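Local coordinates for cobalamin biosynthesis protein CobN (Mycobacterium tuberculosis, PDB 7C6O) that is the large catalytic subunit of cobaltochelatase, which probably inserts cobalt into the corrin ring during cobalamin biosynthesis, at residues P282-D294 with G302-P315. Residues are numbered along the deposited sequence; the frame is centred on the assembly and turned at random. Where two conformers were deposited one is given.
Sequences PILQGLCLTSPRD and GLSPLDVASQVAVP
Gln311 meets the backbone of Cys288 with both ends of its amide. Its OE1 accepts from Cys288 N at 2.9 Å, in the carbonyl plane and on a lone pair, while its NE2 donates to Cys288 O at 2.8 Å, arriving well above that carbonyl's plane. Glutamine suits the place because one flat group carries both a donor and an acceptor, and the donor and acceptor of Cys288 set which way round it sits; its chain, extended beyond CG, carries the amide from the helix to the strand. A bridging water is a second donor to Gln311 OE1, donates to Gly286 O and accepts from Gln285 NE2. Gln285 is held further by Arg320 at OE1 and Val251 O at NE2; its CG lies 3.3 Å from Gln311 O, a buried carbonyl without a polar partner.

One helical turn earlier, Asp307 grips Thr290, just past the end of the strand. Its OD2 takes Thr290 N at 2.9 Å through the syn lone pair, and OD1 lies 2.8 Å from Thr290 OG1, whose chi1 of 62° turns the hydroxyl toward the carboxylate. A second water donates to OD2, accepts from Ser304 N and bonds Ser291 OG. Ser304, the N-cap residue of helix 305-313, accepts from Asp307 N through OG (3.1 Å), and a third water links that OG to Thr290 OG1.

Beside this polar row, Leu289 CD2 packs 3.6 Å from Leu303 CG, the two side chains crossing at about a right angle.

Helices 293-298 and 305-313 form the connection of a beta-alpha-beta crossover from strand 283-289 to parallel strand 321-331. The chemistry implies a helix fastened by side chains reading backbone amides, the carboxylate's charge probably eased by the Thr290 amide and a water at OD2 and by the nearby helix N-terminus.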
# COMPACT_ATOMS: atom_id res chain seq x y z
N PRO A 282 -0.23 2.86 -22.55
CA PRO A 282 -0.40 2.08 -21.32
C PRO A 282 0.37 0.77 -21.41
O PRO A 282 0.36 0.09 -22.44
CB PRO A 282 -1.91 1.84 -21.26
CG PRO A 282 -2.51 2.90 -22.12
CD PRO A 282 -1.51 3.11 -23.22
N ILE A 283 1.04 0.43 -20.32
CA ILE A 283 1.84 -0.79 -20.21
C ILE A 283 1.26 -1.59 -19.06
O ILE A 283 1.35 -1.18 -17.90
CB ILE A 283 3.33 -0.48 -19.99
CG1 ILE A 283 3.86 0.39 -21.14
CG2 ILE A 283 4.13 -1.77 -19.86
CD1 ILE A 283 5.33 0.77 -21.00
N LEU A 284 0.66 -2.74 -19.37
CA LEU A 284 -0.08 -3.53 -18.40
C LEU A 284 0.65 -4.83 -18.13
O LEU A 284 1.05 -5.53 -19.07
CB LEU A 284 -1.50 -3.81 -18.90
CG LEU A 284 -2.38 -2.60 -19.25
CD1 LEU A 284 -2.16 -2.15 -20.69
CD2 LEU A 284 -3.84 -2.91 -19.00
N GLN A 285 0.82 -5.16 -16.86
CA GLN A 285 1.44 -6.43 -16.48
C GLN A 285 0.38 -7.52 -16.49
O GLN A 285 -0.52 -7.54 -15.64
CB GLN A 285 2.10 -6.33 -15.11
CG GLN A 285 2.99 -7.52 -14.78
CD GLN A 285 4.39 -7.38 -15.36
OE1 GLN A 285 4.92 -6.28 -15.45
NE2 GLN A 285 4.99 -8.49 -15.77
N GLY A 286 0.47 -8.42 -17.46
CA GLY A 286 -0.35 -9.62 -17.45
C GLY A 286 0.36 -10.70 -16.66
O GLY A 286 1.46 -11.13 -17.04
N LEU A 287 -0.23 -11.14 -15.56
CA LEU A 287 0.47 -12.01 -14.63
C LEU A 287 0.52 -13.44 -15.17
O LEU A 287 -0.48 -13.97 -15.66
CB LEU A 287 -0.19 -11.97 -13.26
CG LEU A 287 -0.36 -10.58 -12.64
CD1 LEU A 287 -1.08 -10.66 -11.31
CD2 LEU A 287 0.99 -9.88 -12.48
N CYS A 288 1.70 -14.05 -15.09
CA CYS A 288 1.92 -15.44 -15.48
C CYS A 288 2.52 -16.12 -14.26
O CYS A 288 3.73 -16.05 -14.03
CB CYS A 288 2.84 -15.54 -16.69
SG CYS A 288 2.22 -14.72 -18.16
N LEU A 289 1.67 -16.78 -13.47
CA LEU A 289 2.11 -17.27 -12.17
C LEU A 289 3.08 -18.44 -12.33
O LEU A 289 2.90 -19.30 -13.19
CB LEU A 289 0.91 -17.70 -11.33
CG LEU A 289 -0.14 -16.61 -11.11
CD1 LEU A 289 -1.08 -17.00 -9.98
CD2 LEU A 289 0.51 -15.27 -10.83
N THR A 290 4.11 -18.45 -11.49
CA THR A 290 5.03 -19.58 -11.40
C THR A 290 4.52 -20.66 -10.47
O THR A 290 5.31 -21.47 -9.96
CB THR A 290 6.42 -19.10 -10.95
OG1 THR A 290 6.32 -18.52 -9.65
CG2 THR A 290 6.96 -18.07 -11.92
N SER A 291 3.21 -20.68 -10.22
CA SER A 291 2.52 -21.65 -9.40
C SER A 291 1.33 -22.20 -10.17
O SER A 291 0.81 -21.53 -11.07
CB SER A 291 2.06 -21.02 -8.07
OG SER A 291 1.44 -19.77 -8.30
N PRO A 292 0.88 -23.41 -9.85
CA PRO A 292 -0.18 -24.03 -10.65
C PRO A 292 -1.54 -23.39 -10.41
O PRO A 292 -1.81 -22.80 -9.36
CB PRO A 292 -0.17 -25.49 -10.18
CG PRO A 292 0.36 -25.42 -8.79
CD PRO A 292 1.37 -24.31 -8.79
N ARG A 293 -2.41 -23.53 -11.41
CA ARG A 293 -3.71 -22.87 -11.35
C ARG A 293 -4.58 -23.42 -10.22
O ARG A 293 -5.34 -22.66 -9.61
CB ARG A 293 -4.44 -23.00 -12.69
CG ARG A 293 -5.73 -22.18 -12.76
CD ARG A 293 -6.45 -22.39 -14.08
NE ARG A 293 -7.64 -21.55 -14.20
CZ ARG A 293 -8.84 -21.88 -13.74
NH1 ARG A 293 -9.02 -23.04 -13.12
NH2 ARG A 293 -9.86 -21.05 -13.89
N ASP A 294 -4.50 -24.72 -9.93
CA ASP A 294 -5.34 -25.28 -8.89
C ASP A 294 -5.06 -24.65 -7.53
O ASP A 294 -5.98 -24.43 -6.74
CB ASP A 294 -5.18 -26.81 -8.83
CG ASP A 294 -3.82 -27.23 -8.30
OD1 ASP A 294 -2.83 -26.50 -8.51
OD2 ASP A 294 -3.74 -28.31 -7.68
N GLY A 302 -3.31 -15.30 -3.49
CA GLY A 302 -3.33 -15.44 -4.94
C GLY A 302 -1.97 -15.71 -5.55
O GLY A 302 -1.83 -16.56 -6.43
N LEU A 303 -0.95 -14.98 -5.11
CA LEU A 303 0.39 -15.08 -5.68
C LEU A 303 1.37 -15.58 -4.64
O LEU A 303 1.26 -15.28 -3.45
CB LEU A 303 0.88 -13.73 -6.23
CG LEU A 303 0.61 -13.41 -7.71
CD1 LEU A 303 -0.88 -13.39 -8.00
CD2 LEU A 303 1.25 -12.07 -8.07
N SER A 304 2.35 -16.37 -5.11
CA SER A 304 3.47 -16.74 -4.26
C SER A 304 4.26 -15.49 -3.88
O SER A 304 4.22 -14.48 -4.59
CB SER A 304 4.38 -17.72 -4.99
OG SER A 304 5.06 -17.07 -6.05
N PRO A 305 4.98 -15.53 -2.76
CA PRO A 305 5.85 -14.39 -2.41
C PRO A 305 6.82 -14.00 -3.52
O PRO A 305 7.09 -12.81 -3.70
CB PRO A 305 6.57 -14.88 -1.15
CG PRO A 305 5.61 -15.85 -0.53
CD PRO A 305 4.96 -16.55 -1.70
N LEU A 306 7.34 -14.98 -4.27
CA LEU A 306 8.21 -14.65 -5.40
C LEU A 306 7.46 -13.85 -6.46
O LEU A 306 7.99 -12.87 -7.00
CB LEU A 306 8.79 -15.93 -6.00
CG LEU A 306 9.26 -15.82 -7.46
CD1 LEU A 306 10.51 -14.95 -7.57
CD2 LEU A 306 9.51 -17.20 -8.05
N ASP A 307 6.23 -14.26 -6.78
CA ASP A 307 5.48 -13.57 -7.82
C ASP A 307 5.03 -12.19 -7.37
O ASP A 307 4.94 -11.27 -8.19
CB ASP A 307 4.30 -14.42 -8.27
CG ASP A 307 4.72 -15.60 -9.12
OD1 ASP A 307 5.93 -15.74 -9.39
OD2 ASP A 307 3.84 -16.40 -9.51
N VAL A 308 4.74 -12.01 -6.07
CA VAL A 308 4.40 -10.69 -5.56
C VAL A 308 5.53 -9.71 -5.82
O VAL A 308 5.32 -8.60 -6.33
CB VAL A 308 4.07 -10.76 -4.05
CG1 VAL A 308 3.97 -9.35 -3.47
CG2 VAL A 308 2.78 -11.53 -3.82
N ALA A 309 6.76 -10.12 -5.50
CA ALA A 309 7.91 -9.24 -5.67
C ALA A 309 8.24 -9.02 -7.14
O ALA A 309 8.42 -7.88 -7.58
CB ALA A 309 9.12 -9.82 -4.93
N SER A 310 8.32 -10.10 -7.92
CA SER A 310 8.89 -10.02 -9.27
C SER A 310 7.88 -9.59 -10.33
O SER A 310 8.28 -8.99 -11.33
CB SER A 310 9.51 -11.36 -9.66
OG SER A 310 8.54 -12.40 -9.63
N GLN A 311 6.59 -9.89 -10.15
CA GLN A 311 5.60 -9.55 -11.16
C GLN A 311 4.66 -8.43 -10.76
O GLN A 311 3.86 -8.00 -11.60
CB GLN A 311 4.77 -10.79 -11.53
CG GLN A 311 5.57 -11.85 -12.26
CD GLN A 311 4.70 -12.96 -12.81
OE1 GLN A 311 3.78 -12.70 -13.59
NE2 GLN A 311 4.97 -14.19 -12.40
N VAL A 312 4.74 -7.94 -9.53
CA VAL A 312 3.86 -6.85 -9.11
C VAL A 312 4.67 -5.71 -8.50
O VAL A 312 4.72 -4.61 -9.07
CB VAL A 312 2.79 -7.36 -8.13
CG1 VAL A 312 1.90 -6.20 -7.67
CG2 VAL A 312 1.94 -8.43 -8.78
N ALA A 313 5.33 -5.97 -7.37
CA ALA A 313 5.92 -4.88 -6.59
C ALA A 313 6.99 -4.14 -7.38
O ALA A 313 7.00 -2.90 -7.42
CB ALA A 313 6.50 -5.43 -5.28
N VAL A 314 7.91 -4.86 -8.00
CA VAL A 314 9.00 -4.23 -8.75
C VAL A 314 8.48 -3.70 -10.08
O VAL A 314 8.84 -2.57 -10.46
CB VAL A 314 10.19 -5.19 -8.93
CG1 VAL A 314 11.28 -4.54 -9.77
CG2 VAL A 314 10.74 -5.59 -7.57
N PRO A 315 7.64 -4.43 -10.83
CA PRO A 315 7.05 -3.82 -12.04
C PRO A 315 6.31 -2.51 -11.79
O PRO A 315 6.20 -1.70 -12.72
CB PRO A 315 6.10 -4.91 -12.56
CG PRO A 315 6.77 -6.17 -12.14
CD PRO A 315 7.35 -5.87 -10.78
O HOH W 1 3.88 -11.16 -15.75
O HOH W 2 6.09 -19.36 -7.35
O HOH W 3 2.01 -17.24 -7.77